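Local coordinates for protein acetyltransferase, GNAT family (Colwellia psychrerythraea, PDB 3IWG) that probably transfers an acyl group, most likely acetyl, from acyl-coenzyme A to an acceptor substrate, as a member of the GNAT family, at residues 63-68 with 96-101; 180-185 with 194-199; 8-13 with 47-52; 102-107 with 264-269; 160-165 with 211-216. All coordinates share one frame; numbering follows the deposited sequence.

Interaction 1: 63-68 with 96-101; sequences DGYLLQ and EVKGAF
Tyr65 and Lys98 meet where two parallel strands come together, the lysine CB riding over one face of the phenol ring. That CH-pi contact has the CB 4.2 Å from the centroid of the Tyr65 ring, offset toward its rim. Past CB the lysine chain runs out extended, and its NZ makes a weak hydrogen bond to Asp63 O. Phe101 reaches the tyrosine farther along: its CE2 lies 3.6 Å from Tyr65 CB, with the ring planes 56° apart, the two rings crossing at a slant. Leu67 lies beside Phe101, pointing the same way, its CD2 3.8 Å from Phe101 CD2. Leu66 and Ala100 leave by the other side of the sheet, CB to CB at 3.8 Å.

The backbone sets these neighbours in place. Lys98 N donates to Gly64 O at 2.8 Å and Leu66 N to Gly99 O at 2.9 Å, while Phe101 N meets Leu66 O at 2.8 Å in an almost straight bond (177°). Gly99 matters sterically: a side chain there would run into Tyr65 CE2, and without one the Tyr65 ring can settle against the Gly99 backbone. Tyr65 CG stands beside its own backbone N (chi1 -74°), which turns the ring to lie against Lys98 and Gly99, and its hydroxyl continues to a hydrogen bond with Glu272.

Helix 76-87 links the two strands in a beta-alpha-beta unit. Strand 53-60 pairs with 65-71 on one flank and strand 262-273 with 99-103 on the other; Trp35 of helix 33-39 packs on Leu67 and Phe101, and Tyr109 of helix 107-116 on Leu66 and Ala100.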
# COMPACT_ATOMS: atom_id res chain seq x y z
N ASP A 63 -13.75 15.05 7.05
CA ASP A 63 -15.09 15.23 7.57
C ASP A 63 -15.23 16.47 8.39
O ASP A 63 -16.34 16.80 8.76
CB ASP A 63 -15.50 14.00 8.35
CG ASP A 63 -15.57 12.78 7.46
OD1 ASP A 63 -16.35 12.86 6.49
OD2 ASP A 63 -14.81 11.79 7.66
N GLY A 64 -14.13 17.19 8.64
CA GLY A 64 -14.19 18.40 9.47
C GLY A 64 -13.86 18.17 10.94
O GLY A 64 -14.20 18.98 11.79
N TYR A 65 -13.13 17.10 11.23
CA TYR A 65 -12.82 16.77 12.58
C TYR A 65 -11.35 16.89 12.83
O TYR A 65 -10.53 16.30 12.11
CB TYR A 65 -13.27 15.35 12.91
CG TYR A 65 -14.77 15.25 13.06
CD1 TYR A 65 -15.58 15.02 11.97
CD2 TYR A 65 -15.37 15.43 14.30
CE1 TYR A 65 -16.97 14.97 12.10
CE2 TYR A 65 -16.73 15.37 14.45
CZ TYR A 65 -17.54 15.13 13.35
OH TYR A 65 -18.89 15.06 13.52
N LEU A 66 -11.04 17.63 13.88
CA LEU A 66 -9.69 17.72 14.38
C LEU A 66 -9.19 16.35 14.76
O LEU A 66 -9.92 15.50 15.24
CB LEU A 66 -9.60 18.66 15.59
CG LEU A 66 -9.35 20.16 15.36
CD1 LEU A 66 -10.30 20.71 14.34
CD2 LEU A 66 -9.48 20.99 16.70
N LEU A 67 -7.92 16.15 14.52
CA LEU A 67 -7.25 14.93 14.87
C LEU A 67 -6.11 15.23 15.82
O LEU A 67 -5.77 14.39 16.63
CB LEU A 67 -6.72 14.21 13.59
CG LEU A 67 -7.74 13.58 12.58
CD1 LEU A 67 -7.07 12.62 11.51
CD2 LEU A 67 -8.90 12.81 13.24
N GLN A 68 -5.48 16.40 15.68
CA GLN A 68 -4.31 16.78 16.49
C GLN A 68 -4.35 18.29 16.73
O GLN A 68 -4.82 19.05 15.86
CB GLN A 68 -3.00 16.41 15.77
CG GLN A 68 -2.80 14.94 15.52
CD GLN A 68 -1.45 14.61 14.82
OE1 GLN A 68 -0.91 15.42 14.09
NE2 GLN A 68 -0.95 13.39 15.04
N GLU A 96 -14.96 25.78 8.76
CA GLU A 96 -15.94 25.15 9.63
C GLU A 96 -15.45 23.79 10.11
O GLU A 96 -15.29 22.88 9.33
CB GLU A 96 -17.31 25.05 8.91
CG GLU A 96 -18.14 23.80 9.26
CD GLU A 96 -19.64 24.07 9.37
OE1 GLU A 96 -20.20 24.79 8.50
OE2 GLU A 96 -20.27 23.56 10.33
N VAL A 97 -15.19 23.68 11.41
CA VAL A 97 -14.79 22.43 12.02
C VAL A 97 -15.96 21.90 12.85
O VAL A 97 -16.57 22.64 13.62
CB VAL A 97 -13.61 22.65 12.93
CG1 VAL A 97 -13.28 21.36 13.64
CG2 VAL A 97 -12.42 23.14 12.12
N LYS A 98 -16.30 20.63 12.66
CA LYS A 98 -17.47 20.04 13.30
C LYS A 98 -17.19 19.45 14.67
O LYS A 98 -18.12 19.30 15.47
CB LYS A 98 -18.01 18.90 12.45
CG LYS A 98 -18.74 19.33 11.20
CD LYS A 98 -19.03 18.08 10.38
CE LYS A 98 -19.85 18.37 9.15
NZ LYS A 98 -19.64 17.29 8.15
N GLY A 99 -15.93 19.07 14.91
CA GLY A 99 -15.62 18.31 16.09
C GLY A 99 -14.19 17.89 16.21
O GLY A 99 -13.30 18.37 15.52
N ALA A 100 -13.95 16.97 17.12
CA ALA A 100 -12.58 16.50 17.30
C ALA A 100 -12.57 15.06 17.71
O ALA A 100 -13.54 14.57 18.33
CB ALA A 100 -11.87 17.33 18.33
N PHE A 101 -11.50 14.39 17.33
CA PHE A 101 -11.13 13.11 17.91
C PHE A 101 -9.88 13.36 18.73
O PHE A 101 -8.91 14.02 18.27
CB PHE A 101 -10.82 12.04 16.84
CG PHE A 101 -12.02 11.64 15.96
CD1 PHE A 101 -12.83 10.56 16.31
CD2 PHE A 101 -12.30 12.33 14.79
CE1 PHE A 101 -13.93 10.15 15.50
CE2 PHE A 101 -13.38 11.95 13.97
CZ PHE A 101 -14.20 10.86 14.32

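Interaction 2: 180-185 with 194-199; sequences KELFGY and AGECRL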
# COMPACT_ATOMS: atom_id res chain seq x y z
N LYS A 180 7.77 -7.59 7.41
CA LYS A 180 7.63 -8.79 8.26
C LYS A 180 6.69 -8.61 9.49
O LYS A 180 6.96 -9.08 10.60
CB LYS A 180 9.03 -9.28 8.66
CG LYS A 180 10.02 -9.31 7.47
CD LYS A 180 11.23 -10.20 7.75
CE LYS A 180 12.35 -10.10 6.66
NZ LYS A 180 13.70 -9.88 7.31
N GLU A 181 5.57 -7.93 9.27
CA GLU A 181 4.64 -7.66 10.36
C GLU A 181 3.37 -8.49 10.29
O GLU A 181 2.50 -8.37 11.18
CB GLU A 181 4.32 -6.17 10.41
CG GLU A 181 5.51 -5.34 10.81
CD GLU A 181 5.28 -3.84 10.71
OE1 GLU A 181 4.30 -3.44 10.06
OE2 GLU A 181 6.09 -3.06 11.26
N LEU A 182 3.22 -9.29 9.25
CA LEU A 182 1.95 -9.99 9.05
C LEU A 182 2.12 -11.48 9.32
O LEU A 182 3.10 -12.06 8.88
CB LEU A 182 1.41 -9.75 7.64
CG LEU A 182 0.07 -10.38 7.19
CD1 LEU A 182 -1.13 -9.89 7.97
CD2 LEU A 182 -0.13 -10.12 5.67
N PHE A 183 1.15 -12.09 10.01
CA PHE A 183 1.19 -13.51 10.25
C PHE A 183 -0.17 -14.17 9.98
O PHE A 183 -1.22 -13.54 10.06
CB PHE A 183 1.60 -13.80 11.70
CG PHE A 183 2.97 -13.31 12.06
CD1 PHE A 183 3.20 -11.98 12.30
CD2 PHE A 183 4.04 -14.19 12.18
CE1 PHE A 183 4.47 -11.52 12.62
CE2 PHE A 183 5.32 -13.71 12.50
CZ PHE A 183 5.51 -12.37 12.73
N GLY A 184 -0.12 -15.46 9.69
CA GLY A 184 -1.31 -16.23 9.39
C GLY A 184 -1.39 -17.46 10.26
O GLY A 184 -0.36 -18.05 10.60
N TYR A 185 -2.61 -17.82 10.63
CA TYR A 185 -2.86 -19.04 11.36
C TYR A 185 -3.69 -19.90 10.44
O TYR A 185 -4.81 -19.55 10.09
CB TYR A 185 -3.58 -18.73 12.67
CG TYR A 185 -3.94 -19.90 13.56
CD1 TYR A 185 -3.01 -20.89 13.86
CD2 TYR A 185 -5.20 -19.98 14.15
CE1 TYR A 185 -3.34 -21.95 14.71
CE2 TYR A 185 -5.56 -21.04 14.97
CZ TYR A 185 -4.63 -22.02 15.25
OH TYR A 185 -4.97 -23.04 16.10
N ALA A 194 -5.64 -13.81 10.73
CA ALA A 194 -4.48 -13.02 10.30
C ALA A 194 -4.07 -12.14 11.45
O ALA A 194 -4.94 -11.51 12.04
CB ALA A 194 -4.87 -12.11 9.12
N GLY A 195 -2.79 -12.02 11.73
CA GLY A 195 -2.32 -11.18 12.81
C GLY A 195 -1.28 -10.21 12.32
O GLY A 195 -0.48 -10.55 11.44
N GLU A 196 -1.28 -9.02 12.92
CA GLU A 196 -0.34 -7.94 12.64
C GLU A 196 0.42 -7.53 13.91
O GLU A 196 -0.19 -7.33 14.96
CB GLU A 196 -1.08 -6.72 12.10
CG GLU A 196 -1.98 -7.06 10.93
CD GLU A 196 -2.68 -5.84 10.28
OE1 GLU A 196 -2.41 -4.67 10.64
OE2 GLU A 196 -3.51 -6.07 9.38
N CYS A 197 1.74 -7.45 13.82
CA CYS A 197 2.58 -6.98 14.88
C CYS A 197 3.43 -5.84 14.31
O CYS A 197 4.52 -6.08 13.79
CB CYS A 197 3.46 -8.13 15.34
SG CYS A 197 4.57 -7.74 16.73
N ARG A 198 2.92 -4.61 14.41
CA ARG A 198 3.50 -3.52 13.65
C ARG A 198 4.43 -2.69 14.47
O ARG A 198 4.09 -2.29 15.57
CB ARG A 198 2.43 -2.57 13.21
CG ARG A 198 1.29 -3.15 12.36
CD ARG A 198 0.18 -2.06 12.31
NE ARG A 198 -1.07 -2.72 12.21
CZ ARG A 198 -2.08 -2.69 13.06
NH1 ARG A 198 -3.14 -3.43 12.75
NH2 ARG A 198 -2.10 -1.89 14.11
N LEU A 199 5.57 -2.37 13.91
CA LEU A 199 6.51 -1.51 14.58
C LEU A 199 6.18 -0.11 14.19
O LEU A 199 5.59 0.10 13.16
CB LEU A 199 7.94 -1.81 14.16
CG LEU A 199 8.55 -2.95 14.96
CD1 LEU A 199 7.65 -4.17 14.96
CD2 LEU A 199 10.00 -3.27 14.43
O HOH W 1 6.96 -7.82 13.77
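Ala194 opens the pairing by facing Gly184 across a non-hydrogen-bonded position of this antiparallel hairpin, its CA in a C-H...O contact with Phe183 O. At Gly195 the strands exchange two backbone bonds with Phe183: Gly195 N gives to Phe183 O at 2.8 Å, and Gly195 O receives Phe183 N at 2.7 Å. Glu196 sits opposite Leu182, whose CD1 lies 4.2 Å from the glutamate CG. Its carboxylate turns along its own strand, where Arg198 grips OE1 side-on through NE and NH1, the closer being NH1 at 2.6 Å; Tyr172 adds a hydroxyl to the same oxygen, which would help to offset the charge of this buried carboxylate. Cys197 N donates to Glu181 O at 2.9 Å, while a water gives a hydrogen to Cys197 O at 3.0 Å and a weaker one to Lys180 O.

Beyond this, Glu181 takes over from the backbone. With CG beside its own N (chi1 -67°) and an extended chain beyond, Glu181 lies across Arg198 at about a right angle and brings OE2 2.8 Å from Leu199 N, which approaches from above the carboxylate plane. Arg179 forms a salt bridge with that same OE2, which probably steadies the carboxylate.

Helices cover both faces of the hairpin. Phe154 of helix 151-162 and Tyr173 of helix 166-178 pack on Leu182, while Phe230 and His234 of helix 223-237 meet the Phe183 ring edge-to-face; strand 207-214 adjoins Ala194.

Interaction 3: 8-13 with 47-52; sequences KTIESL and GFYVNK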
# COMPACT_ATOMS: atom_id res chain seq x y z
N LYS A 8 -2.11 29.66 9.45
CA LYS A 8 -1.67 29.50 8.06
C LYS A 8 -1.76 28.04 7.71
O LYS A 8 -1.54 27.17 8.53
CB LYS A 8 -0.21 29.96 7.84
CG LYS A 8 0.05 31.46 7.68
CD LYS A 8 1.55 31.75 7.22
CE LYS A 8 2.11 33.10 7.84
NZ LYS A 8 3.25 33.79 7.11
N THR A 9 -2.08 27.77 6.46
CA THR A 9 -2.16 26.42 5.96
C THR A 9 -0.69 25.94 5.89
O THR A 9 0.23 26.75 5.75
CB THR A 9 -2.91 26.45 4.59
OG1 THR A 9 -3.87 25.40 4.52
CG2 THR A 9 -1.94 26.39 3.43
N ILE A 10 -0.45 24.64 6.06
CA ILE A 10 0.93 24.12 6.00
C ILE A 10 1.04 23.03 4.92
O ILE A 10 0.34 22.03 4.99
CB ILE A 10 1.31 23.53 7.35
CG1 ILE A 10 1.45 24.68 8.36
CG2 ILE A 10 2.56 22.64 7.25
CD1 ILE A 10 2.75 24.69 9.14
N GLU A 11 1.92 23.20 3.93
CA GLU A 11 2.03 22.16 2.88
C GLU A 11 3.04 21.05 3.21
O GLU A 11 2.75 19.84 3.00
CB GLU A 11 2.32 22.76 1.50
CG GLU A 11 1.05 23.18 0.73
CD GLU A 11 0.45 24.49 1.24
OE1 GLU A 11 -0.75 24.50 1.63
OE2 GLU A 11 1.17 25.50 1.27
N SER A 12 4.20 21.46 3.73
CA SER A 12 5.28 20.51 3.96
C SER A 12 5.30 20.16 5.42
O SER A 12 5.59 20.99 6.28
CB SER A 12 6.64 21.08 3.50
OG SER A 12 7.62 20.06 3.37
N LEU A 13 4.93 18.92 5.69
CA LEU A 13 4.90 18.37 7.05
C LEU A 13 6.29 18.41 7.76
O LEU A 13 6.37 18.31 8.99
CB LEU A 13 4.32 16.94 7.02
CG LEU A 13 2.79 16.86 7.07
CD1 LEU A 13 2.08 17.97 6.26
CD2 LEU A 13 2.31 15.49 6.65
N GLY A 47 -0.77 25.75 10.90
CA GLY A 47 0.21 26.22 11.84
C GLY A 47 -0.28 27.50 12.49
O GLY A 47 -1.09 28.26 11.92
N PHE A 48 0.23 27.68 13.70
CA PHE A 48 -0.11 28.77 14.55
C PHE A 48 1.18 29.59 14.69
O PHE A 48 2.24 29.09 15.10
CB PHE A 48 -0.58 28.26 15.91
CG PHE A 48 -1.74 27.29 15.86
CD1 PHE A 48 -2.84 27.52 15.04
CD2 PHE A 48 -1.77 26.16 16.68
CE1 PHE A 48 -3.93 26.64 15.00
CE2 PHE A 48 -2.86 25.29 16.65
CZ PHE A 48 -3.94 25.53 15.82
N TYR A 49 1.06 30.85 14.33
CA TYR A 49 2.21 31.72 14.15
C TYR A 49 2.05 32.90 15.07
O TYR A 49 1.07 33.65 15.00
CB TYR A 49 2.30 32.18 12.71
CG TYR A 49 2.72 31.11 11.75
CD1 TYR A 49 1.80 30.19 11.25
CD2 TYR A 49 4.04 31.00 11.34
CE1 TYR A 49 2.20 29.20 10.35
CE2 TYR A 49 4.44 30.02 10.43
CZ TYR A 49 3.51 29.13 9.94
OH TYR A 49 3.90 28.18 9.04
N VAL A 50 3.00 32.98 15.99
CA VAL A 50 3.24 34.17 16.77
C VAL A 50 4.43 34.86 16.08
O VAL A 50 5.56 34.32 15.97
CB VAL A 50 3.49 33.84 18.26
CG1 VAL A 50 4.66 34.64 18.81
CG2 VAL A 50 2.20 34.07 19.07
N ASN A 51 4.10 36.03 15.53
CA ASN A 51 5.09 36.98 15.05
C ASN A 51 5.99 36.36 14.00
O ASN A 51 7.15 36.72 13.87
CB ASN A 51 5.90 37.49 16.25
CG ASN A 51 6.45 38.89 16.02
OD1 ASN A 51 6.32 39.77 16.88
ND2 ASN A 51 7.06 39.11 14.85
N LYS A 52 5.43 35.42 13.23
CA LYS A 52 6.13 34.72 12.16
C LYS A 52 7.11 33.64 12.65
O LYS A 52 7.96 33.15 11.88
CB LYS A 52 6.81 35.71 11.19
CG LYS A 52 6.55 35.38 9.70
CD LYS A 52 6.75 36.62 8.79
CE LYS A 52 5.84 36.55 7.55
NZ LYS A 52 6.53 36.98 6.29
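Lys8 lays its aliphatic chain across the Tyr49 ring at about a right angle, and the two side chains make most of this contact at the margin of the sheet. CB comes nearest, 3.6 Å from Tyr49 CE1, while Lys8 CD stands over the face, 4.3 Å from the ring centroid and 17° from its normal, a CH-pi contact displaced toward the rim. A bend at chi3 (-146°) carries the ammonium onward: NZ remains above the ring, but at 5.2 Å from the Tyr49 centroid its cation-pi attraction is weak at most. Ile10 reaches the far end of the phenol obliquely, with its CD1 3.7 Å from Tyr49 OH. Ile10 CG1 lies against the Gly47 backbone, 3.5 Å from Gly47 N. A side chain at Gly47 would collide with Ile10 CD1, so the bare backbone lets the isoleucine lie close.

Beneath these side chains, Lys8 and Gly47 form an antiparallel hydrogen-bonded pair. Lys8 N gives to Gly47 O at 3.0 Å, and Gly47 N returns a straighter bond to Lys8 O at 2.9 Å. The pair joins strand 6-9, the outermost within this chain on that side, to strand 44-50.

Two lysines converge here, Lys8 NZ lying 4.6 Å from Lys52 NZ. Their like charges would tend to repel if both are protonated, so the chemistry implies a contact held by the backbone pair and by methylene-to-ring packing.

Interaction 4: 102-107 with 264-269; sequences VSTAEL and SAHRIV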
# COMPACT_ATOMS: atom_id res chain seq x y z
N VAL A 102 -9.88 12.76 19.91
CA VAL A 102 -8.88 12.98 20.90
C VAL A 102 -8.94 11.84 21.89
O VAL A 102 -10.01 11.32 22.15
CB VAL A 102 -9.13 14.32 21.62
CG1 VAL A 102 -10.37 14.22 22.45
CG2 VAL A 102 -7.93 14.76 22.43
N SER A 103 -7.77 11.43 22.40
CA SER A 103 -7.75 10.44 23.45
C SER A 103 -7.54 11.05 24.81
O SER A 103 -7.00 12.15 24.95
CB SER A 103 -6.68 9.38 23.24
OG SER A 103 -5.39 9.87 23.52
N THR A 104 -7.88 10.25 25.79
CA THR A 104 -7.59 10.54 27.16
C THR A 104 -6.11 10.61 27.51
O THR A 104 -5.79 10.90 28.68
CB THR A 104 -8.26 9.49 28.04
OG1 THR A 104 -7.69 8.20 27.75
CG2 THR A 104 -9.78 9.48 27.73
N ALA A 105 -5.22 10.38 26.53
CA ALA A 105 -3.78 10.45 26.75
C ALA A 105 -3.22 11.73 26.18
O ALA A 105 -1.99 11.97 26.31
CB ALA A 105 -3.07 9.24 26.08
N GLU A 106 -4.07 12.54 25.53
CA GLU A 106 -3.60 13.86 25.08
C GLU A 106 -4.27 14.97 25.91
O GLU A 106 -5.35 15.48 25.58
CB GLU A 106 -3.80 14.05 23.56
CG GLU A 106 -3.30 12.87 22.67
CD GLU A 106 -4.26 12.54 21.52
OE1 GLU A 106 -4.22 13.26 20.50
OE2 GLU A 106 -5.04 11.56 21.65
N LEU A 107 -3.61 15.34 27.01
CA LEU A 107 -4.31 16.00 28.12
C LEU A 107 -4.70 17.39 27.71
O LEU A 107 -5.85 17.77 27.86
CB LEU A 107 -3.43 16.00 29.38
CG LEU A 107 -3.17 14.64 30.06
CD1 LEU A 107 -2.17 14.76 31.24
CD2 LEU A 107 -4.46 13.97 30.50
N SER A 264 -7.03 -1.39 29.84
CA SER A 264 -7.38 -0.17 29.19
C SER A 264 -7.77 0.95 30.13
O SER A 264 -8.88 0.97 30.65
CB SER A 264 -8.58 -0.39 28.30
OG SER A 264 -8.83 0.83 27.63
N ALA A 265 -6.91 1.93 30.28
CA ALA A 265 -7.22 3.14 31.03
C ALA A 265 -7.56 4.27 30.08
O ALA A 265 -7.86 5.37 30.55
CB ALA A 265 -6.07 3.54 31.89
N HIS A 266 -7.54 4.01 28.78
CA HIS A 266 -7.68 5.04 27.76
C HIS A 266 -8.73 4.80 26.71
O HIS A 266 -9.07 3.65 26.39
CB HIS A 266 -6.35 5.24 27.08
CG HIS A 266 -5.35 5.86 27.98
ND1 HIS A 266 -5.39 7.20 28.29
CD2 HIS A 266 -4.34 5.33 28.70
CE1 HIS A 266 -4.42 7.47 29.16
NE2 HIS A 266 -3.76 6.35 29.41
N ARG A 267 -9.21 5.92 26.14
CA ARG A 267 -10.32 5.93 25.21
C ARG A 267 -10.06 6.96 24.16
O ARG A 267 -9.47 7.96 24.46
CB ARG A 267 -11.64 6.32 25.91
CG ARG A 267 -12.15 5.36 26.95
CD ARG A 267 -12.54 4.00 26.37
NE ARG A 267 -13.13 3.14 27.39
CZ ARG A 267 -12.43 2.40 28.23
NH1 ARG A 267 -11.12 2.40 28.20
NH2 ARG A 267 -13.06 1.65 29.12
N ILE A 268 -10.48 6.72 22.93
CA ILE A 268 -10.54 7.77 21.92
C ILE A 268 -11.99 8.17 21.85
O ILE A 268 -12.90 7.32 21.67
CB ILE A 268 -10.07 7.33 20.48
CG1 ILE A 268 -8.59 7.02 20.47
CG2 ILE A 268 -10.31 8.43 19.49
CD1 ILE A 268 -7.99 6.43 19.13
N VAL A 269 -12.22 9.46 21.93
CA VAL A 269 -13.55 9.99 21.98
C VAL A 269 -13.75 10.91 20.82
O VAL A 269 -12.82 11.64 20.42
CB VAL A 269 -13.73 10.81 23.32
CG1 VAL A 269 -15.10 11.44 23.37
CG2 VAL A 269 -13.43 9.94 24.57
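Thr104 and His266 supply the side-chain hydrogen bond of this contact, OG1 lying 2.6 Å from His266 ND1, at the ring edge and near its plane; either atom could be the donor. The same hydroxyl oxygen accepts Arg267 N at 3.2 Å, so two consecutive residues of strand 262-273 are held by one threonine. Its chi1 of 64° puts OG1 between the backbone N and carbonyl carbon, turned to the strand, and lays CG2 against the Arg267 backbone. Replacing Thr104 with a valine would probably leave Arg267 N and His266 ND1 without this shared partner and the imidazole freer to turn.

Among backbone bonds, Val102 and Val269 form an antiparallel hydrogen-bonded pair: Val269 N to Val102 O is 2.9 Å and nearly straight at 174°, whereas the return bond from Val102 N to Val269 O is longer, 3.2 Å. Thr104 N then donates to Arg267 O at 3.1 Å, lining up with that carbonyl.

Carbon-to-carbon contacts are lighter. Ser103 CB sits 4.1 Å from Ile268 CG1, and Ala105 CB lies 3.8 Å from His266 CE1.

The type I turn from Ser103 to Glu106 is held from within. Ser103 OG accepts from Ala105 N in an ST turn and donates to Glu106 OE2 at 2.5 Å, an oxygen that also takes Ser103 N; Glu106 occupies the N-cap of the next helix.

That helix, 107-116, places Tyr109 and Cys113 against Val102, while Trp35 of helix 33-39 packs on Ile268. Strand 262-273 itself lies between 99-103 and 117-129, whose Met126 bonds to the His266 backbone.

Interaction 5: 160-165 with 211-216; sequences ANIGAP and GMIVAQ
The last turn of helix 151-162 comes up beside the end of strand 207-214, the nearest CA atoms, those of Asn161 and Gln216, being 6.2 Å apart just past the end of the strand. Asn161 carries the polar part. Its OD1 accepts the backbone N of Gln216 at 2.8 Å, the donor standing 35° out of the carbonyl plane. Asn161 OD1 also presses on Gln216 CB, at 3.1 Å. A chi1 of -75° sets CG beside the asparagine's own N, directing the amide at the strand end, and ND2 turns back to Phe157 O one helical turn earlier, so both ends of the amide are engaged, which would restrain its rotation. A leucine here would probably leave Gln216 N without its acceptor and the strand end less firmly tied to the helix.

Asn161 CB touches Ile213 CG2 at 3.7 Å, and Ile162 crosses Ile213 at about a right angle, its CG2 4.0 Å from Ile213 CD1. Phe157 and Ala158 of the helix, with Tyr173 of helix 166-178, also pack on Ile213, while the polar end of Gln216 is taken by Arg219.

Helix ends packed on the central strands are part of the layered alpha/beta GNAT fold. Here the strand leads toward helix 223-237, a connection that in family members commonly holds the pyrophosphate-binding loop for acetyl-coenzyme A; a sulfate near Val214, probably from the crystallisation liquor, is consistent with an anion pocket there.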
# COMPACT_ATOMS: atom_id res chain seq x y z
N ALA A 160 -13.11 -10.61 2.51
CA ALA A 160 -14.28 -11.40 2.89
C ALA A 160 -14.69 -11.14 4.33
O ALA A 160 -15.88 -11.14 4.64
CB ALA A 160 -14.01 -12.91 2.67
N ASN A 161 -13.73 -10.89 5.23
CA ASN A 161 -14.09 -10.76 6.66
C ASN A 161 -14.30 -9.37 7.13
O ASN A 161 -15.11 -9.17 7.99
CB ASN A 161 -13.07 -11.45 7.57
CG ASN A 161 -13.21 -12.93 7.53
OD1 ASN A 161 -14.18 -13.47 8.05
ND2 ASN A 161 -12.28 -13.61 6.88
N ILE A 162 -13.59 -8.38 6.63
CA ILE A 162 -13.83 -7.00 7.13
C ILE A 162 -14.33 -6.04 6.04
O ILE A 162 -14.56 -4.87 6.31
CB ILE A 162 -12.55 -6.37 7.80
CG1 ILE A 162 -11.43 -6.21 6.75
CG2 ILE A 162 -12.07 -7.22 8.98
CD1 ILE A 162 -10.22 -5.41 7.23
N GLY A 163 -14.46 -6.49 4.79
CA GLY A 163 -15.05 -5.62 3.75
C GLY A 163 -14.20 -4.43 3.27
O GLY A 163 -14.67 -3.64 2.47
N ALA A 164 -12.95 -4.31 3.72
CA ALA A 164 -12.01 -3.34 3.12
C ALA A 164 -11.81 -3.69 1.65
O ALA A 164 -11.96 -4.84 1.24
CB ALA A 164 -10.67 -3.30 3.87
N PRO A 165 -11.48 -2.70 0.82
CA PRO A 165 -11.31 -2.97 -0.60
C PRO A 165 -10.03 -3.72 -0.94
O PRO A 165 -8.97 -3.51 -0.32
CB PRO A 165 -11.25 -1.59 -1.22
CG PRO A 165 -11.33 -0.60 -0.10
CD PRO A 165 -11.20 -1.30 1.18
N GLY A 211 -2.93 -6.10 15.62
CA GLY A 211 -4.29 -6.25 15.07
C GLY A 211 -4.51 -7.70 14.69
O GLY A 211 -3.56 -8.45 14.50
N MSE A 212 -5.76 -8.11 14.64
CA MSE A 212 -6.11 -9.43 14.18
C MSE A 212 -7.47 -9.45 13.47
O MSE A 212 -8.34 -8.61 13.71
CB MSE A 212 -6.20 -10.47 15.30
CG MSE A 212 -5.92 -10.04 16.70
SE MSE A 212 -7.42 -9.30 17.63
CE MSE A 212 -7.27 -7.41 17.31
N ILE A 213 -7.61 -10.46 12.60
CA ILE A 213 -8.88 -10.82 12.02
C ILE A 213 -9.08 -12.32 12.15
O ILE A 213 -8.25 -13.10 11.69
CB ILE A 213 -8.92 -10.50 10.48
CG1 ILE A 213 -8.60 -9.03 10.17
CG2 ILE A 213 -10.27 -10.89 9.93
CD1 ILE A 213 -8.37 -8.74 8.55
N VAL A 214 -10.19 -12.70 12.75
CA VAL A 214 -10.54 -14.12 12.88
C VAL A 214 -11.51 -14.43 11.81
O VAL A 214 -12.40 -13.63 11.57
CB VAL A 214 -11.21 -14.43 14.24
CG1 VAL A 214 -11.71 -15.89 14.28
CG2 VAL A 214 -10.27 -14.15 15.34
N ALA A 215 -11.35 -15.58 11.17
CA ALA A 215 -12.32 -15.97 10.13
C ALA A 215 -13.72 -15.97 10.73
O ALA A 215 -13.95 -16.48 11.84
CB ALA A 215 -12.02 -17.35 9.57
N GLN A 216 -14.63 -15.36 10.00
CA GLN A 216 -16.03 -15.26 10.43
C GLN A 216 -16.66 -16.64 10.58
O GLN A 216 -17.65 -16.78 11.26
CB GLN A 216 -16.84 -14.41 9.45
CG GLN A 216 -18.16 -13.83 9.97
CD GLN A 216 -18.10 -13.32 11.47
OE1 GLN A 216 -17.17 -12.58 11.87
NE2 GLN A 216 -19.11 -13.74 12.29

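How the interactions relate
The five contacts illustrate how one chain can build two GNAT-like halves. Interactions 3 and 1 come first along the chain, in the N-terminal half, their centres 18 Å apart; interaction 4 follows, sharing strand 99-103 with interaction 1 and touching it. Its partner, strand 262-273, comes from the chain's end, so interaction 4 closes a long loop that contains interactions 2 and 5. The centres of those two lie 13 Å apart in the C-terminal half, joined by pairing of strands 190-199 and 207-214. Interactions 3 and 5 are about 40 Å apart between centres. The C-terminal strand thus returns to pair with a strand of the first half, tying the two halves together.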